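Local coordinates for protein phosphatidylinositol-specific phospholipase C1 (Streptomyces antibioticus, PDB 3H4X) that belongs to the calcium-dependent phosphoinositide phospholipase C family and folds as a barrel of mainly parallel strands surrounded by helices, at residues 289-294 with 310-315. Sequence-based numbering, arbitrary orientation.
Sequences HNVPPV and RQLAAA. With EOH (ethanol), chain J.
A single water molecule joins Pro-292 and Gln-311, giving two segments that share no direct hydrogen bond a polar link. The water donates to both sides, to Pro-292 O at 2.8 Å and to Gln-311 OE1 at 2.7 Å. Gln-311 suits this place because it is long and ends in an acceptor: with CG anti to the backbone N (chi1 180°) and the chain extended beyond it, the amide is held out from the helix, beside Val-291 and within reach of the water. Its OE1 also takes a weak hydrogen bond from Arg-308 NE, so a second donor bears on the same oxygen. The side chains of Val-291 and Gln-311 meet from opposite directions, CG1 of the valine lying 3.7 Å from OE1 and 3.9 Å from NE2. The two methyls of Val-291 divide the work: CG1 meets the amide, while CG2 makes a looser apolar contact with Leu-312 CD2 at 4.2 Å, these two side chains passing in opposite directions. A short branched residue fits here, presenting one methyl to a polar neighbour and the other to the buried leucine. The peptide bond between Pro-292 and Pro-293 is cis, and Arg-308 NH2 donates to Pro-293 O, the carbonyl of the next peptide. This is packing at the outside of the barrel, between the loop that follows strand 282-286 and the last turns of helix 302-314. Val-291 and Leu-312 also touch Ala-263 of helix 263-266 and Leu-267 beyond it, and Leu-312, apolar as its buried place requires, also meets Ala-320 on strand 319-322.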
ATOM      1  N   HIS A 289       7.899  10.975  10.812  1.00  9.99           N
ATOM      2  CA  HIS A 289       8.532  11.505  12.015  1.00 10.61           C
ATOM      3  C   HIS A 289       9.858  12.216  11.738  1.00 10.86           C
ATOM      4  O   HIS A 289      10.316  13.026  12.552  1.00 11.14           O
ATOM      5  CB  HIS A 289       8.754  10.373  13.015  1.00 10.93           C
ATOM      6  CG  HIS A 289       9.650   9.291  12.504  1.00 11.60           C
ATOM      7  ND1 HIS A 289       9.303   8.469  11.452  1.00 12.77           N
ATOM      8  CD2 HIS A 289      10.884   8.897  12.898  1.00 13.23           C
ATOM      9  CE1 HIS A 289      10.285   7.615  11.224  1.00 13.97           C
ATOM     10  NE2 HIS A 289      11.255   7.854  12.087  1.00 14.17           N
ATOM     11  N   ASN A 290      10.475  11.918  10.597  1.00 11.02           N
ATOM     12  CA  ASN A 290      11.782  12.484  10.262  1.00 11.47           C
ATOM     13  C   ASN A 290      11.712  13.859   9.610  1.00 11.37           C
ATOM     14  O   ASN A 290      12.741  14.471   9.327  1.00 11.74           O
ATOM     15  CB  ASN A 290      12.583  11.535   9.370  1.00 11.90           C
ATOM     16  CG  ASN A 290      13.218  10.400  10.143  1.00 13.59           C
ATOM     17  OD1 ASN A 290      13.561   9.366   9.573  1.00 15.86           O
ATOM     18  ND2 ASN A 290      13.377  10.587  11.448  1.00 14.32           N
ATOM     19  N   VAL A 291      10.506  14.348   9.360  1.00 11.15           N
ATOM     20  CA  VAL A 291      10.348  15.723   8.912  1.00 11.29           C
ATOM     21  C   VAL A 291      10.838  16.637  10.032  1.00 11.65           C
ATOM     22  O   VAL A 291      10.474  16.441  11.190  1.00 11.60           O
ATOM     23  CB  VAL A 291       8.879  16.031   8.593  1.00 11.05           C
ATOM     24  CG1 VAL A 291       8.701  17.489   8.225  1.00 11.49           C
ATOM     25  CG2 VAL A 291       8.387  15.131   7.465  1.00 10.81           C
ATOM     26  N   PRO A 292      11.680  17.631   9.704  1.00 12.20           N
ATOM     27  CA  PRO A 292      12.193  18.491  10.771  1.00 12.91           C
ATOM     28  C   PRO A 292      11.132  19.457  11.290  1.00 13.49           C
ATOM     29  O   PRO A 292      10.324  19.957  10.512  1.00 13.44           O
ATOM     30  CB  PRO A 292      13.333  19.257  10.090  1.00 13.19           C
ATOM     31  CG  PRO A 292      13.021  19.220   8.636  1.00 13.02           C
ATOM     32  CD  PRO A 292      12.259  17.951   8.386  1.00 12.23           C
ATOM     33  N   PRO A 293      11.125  19.719  12.608  1.00 14.23           N
ATOM     34  CA  PRO A 293      12.006  19.104  13.598  1.00 14.36           C
ATOM     35  C   PRO A 293      11.552  17.687  13.924  1.00 14.33           C
ATOM     36  O   PRO A 293      10.360  17.450  14.124  1.00 14.33           O
ATOM     37  CB  PRO A 293      11.834  20.004  14.825  1.00 14.76           C
ATOM     38  CG  PRO A 293      10.479  20.577  14.685  1.00 15.13           C
ATOM     39  CD  PRO A 293      10.235  20.729  13.209  1.00 14.54           C
ATOM     40  N   VAL A 294      12.495  16.755  13.988  1.00 14.13           N
ATOM     41  CA  VAL A 294      12.147  15.345  14.110  1.00 14.10           C
ATOM     42  C   VAL A 294      11.412  15.021  15.410  1.00 13.86           C
ATOM     43  O   VAL A 294      11.679  15.612  16.462  1.00 13.83           O
ATOM     44  CB  VAL A 294      13.380  14.432  13.962  1.00 14.48           C
ATOM     45  CG1 VAL A 294      14.098  14.717  12.653  1.00 14.83           C
ATOM     46  CG2 VAL A 294      14.317  14.607  15.141  1.00 15.48           C
ATOM     47  N   ARG A 310      -1.108  16.950  10.162  1.00 12.05           N
ATOM     48  CA  ARG A 310      -1.669  18.165   9.587  1.00 12.53           C
ATOM     49  C   ARG A 310      -0.685  18.854   8.641  1.00 11.81           C
ATOM     50  O   ARG A 310      -1.074  19.358   7.589  1.00 11.98           O
ATOM     51  CB  ARG A 310      -2.095  19.127  10.694  1.00 13.34           C
ATOM     52  CG  ARG A 310      -3.242  18.616  11.537  1.00 15.77           C
ATOM     53  CD  ARG A 310      -4.547  18.672  10.770  1.00 19.46           C
ATOM     54  NE  ARG A 310      -5.695  18.430  11.638  1.00 21.74           N
ATOM     55  CZ  ARG A 310      -6.952  18.712  11.310  1.00 22.78           C
ATOM     56  NH1 ARG A 310      -7.226  19.250  10.130  1.00 23.46           N
ATOM     57  NH2 ARG A 310      -7.934  18.457  12.164  1.00 23.75           N
ATOM     58  N   GLN A 311       0.586  18.879   9.024  1.00 11.49           N
ATOM     59  CA  GLN A 311       1.605  19.480   8.174  1.00 11.18           C
ATOM     60  C   GLN A 311       1.684  18.744   6.840  1.00 10.89           C
ATOM     61  O   GLN A 311       1.727  19.358   5.775  1.00 10.76           O
ATOM     62  CB  GLN A 311       2.976  19.464   8.853  1.00 11.55           C
ATOM     63  CG  GLN A 311       4.071  20.082   7.987  1.00 11.78           C
ATOM     64  CD  GLN A 311       5.460  19.916   8.561  1.00 12.64           C
ATOM     65  OE1 GLN A 311       5.676  19.148   9.495  1.00 12.75           O
ATOM     66  NE2 GLN A 311       6.416  20.652   8.006  1.00 13.03           N
ATOM     67  N   LEU A 312       1.697  17.417   6.897  1.00 10.53           N
ATOM     68  CA  LEU A 312       1.796  16.634   5.674  1.00 10.21           C
ATOM     69  C   LEU A 312       0.534  16.727   4.822  1.00 10.05           C
ATOM     70  O   LEU A 312       0.614  16.726   3.595  1.00  9.55           O
ATOM     71  CB  LEU A 312       2.169  15.184   5.986  1.00 10.63           C
ATOM     72  CG  LEU A 312       3.530  15.075   6.682  1.00 11.77           C
ATOM     73  CD1 LEU A 312       3.960  13.626   6.852  1.00 12.63           C
ATOM     74  CD2 LEU A 312       4.592  15.876   5.938  1.00 12.93           C
ATOM     75  N   ALA A 313      -0.624  16.829   5.469  1.00 10.29           N
ATOM     76  CA  ALA A 313      -1.871  17.050   4.745  1.00 10.66           C
ATOM     77  C   ALA A 313      -1.808  18.352   3.945  1.00 10.93           C
ATOM     78  O   ALA A 313      -2.187  18.395   2.778  1.00 10.87           O
ATOM     79  CB  ALA A 313      -3.051  17.068   5.703  1.00 10.87           C
ATOM     80  N   ALA A 314      -1.325  19.416   4.578  1.00 11.18           N
ATOM     81  CA  ALA A 314      -1.213  20.708   3.906  1.00 11.45           C
ATOM     82  C   ALA A 314      -0.221  20.629   2.746  1.00 11.30           C
ATOM     83  O   ALA A 314      -0.350  21.347   1.755  1.00 11.98           O
ATOM     84  CB  ALA A 314      -0.810  21.789   4.894  1.00 11.79           C
ATOM     85  N   ALA A 315       0.759  19.738   2.876  1.00 10.83           N
ATOM     86  CA  ALA A 315       1.737  19.497   1.817  1.00 10.60           C
ATOM     87  C   ALA A 315       1.275  18.422   0.823  1.00 10.33           C
ATOM     88  O   ALA A 315       2.076  17.902   0.049  1.00 10.31           O
ATOM     89  CB  ALA A 315       3.083  19.127   2.418  1.00 11.00           C
TER
HETATM   90  C1  EOH J 348      13.797  10.977   6.176  1.00 26.66           C
HETATM   91  C2  EOH J 348      14.957  11.441   5.304  1.00 26.66           C
HETATM   92  O   EOH J 348      13.920   9.626   6.560  1.00 26.44           O
HETATM   93  O   HOH W   1       7.564  20.129  11.152  1.00 16.50           O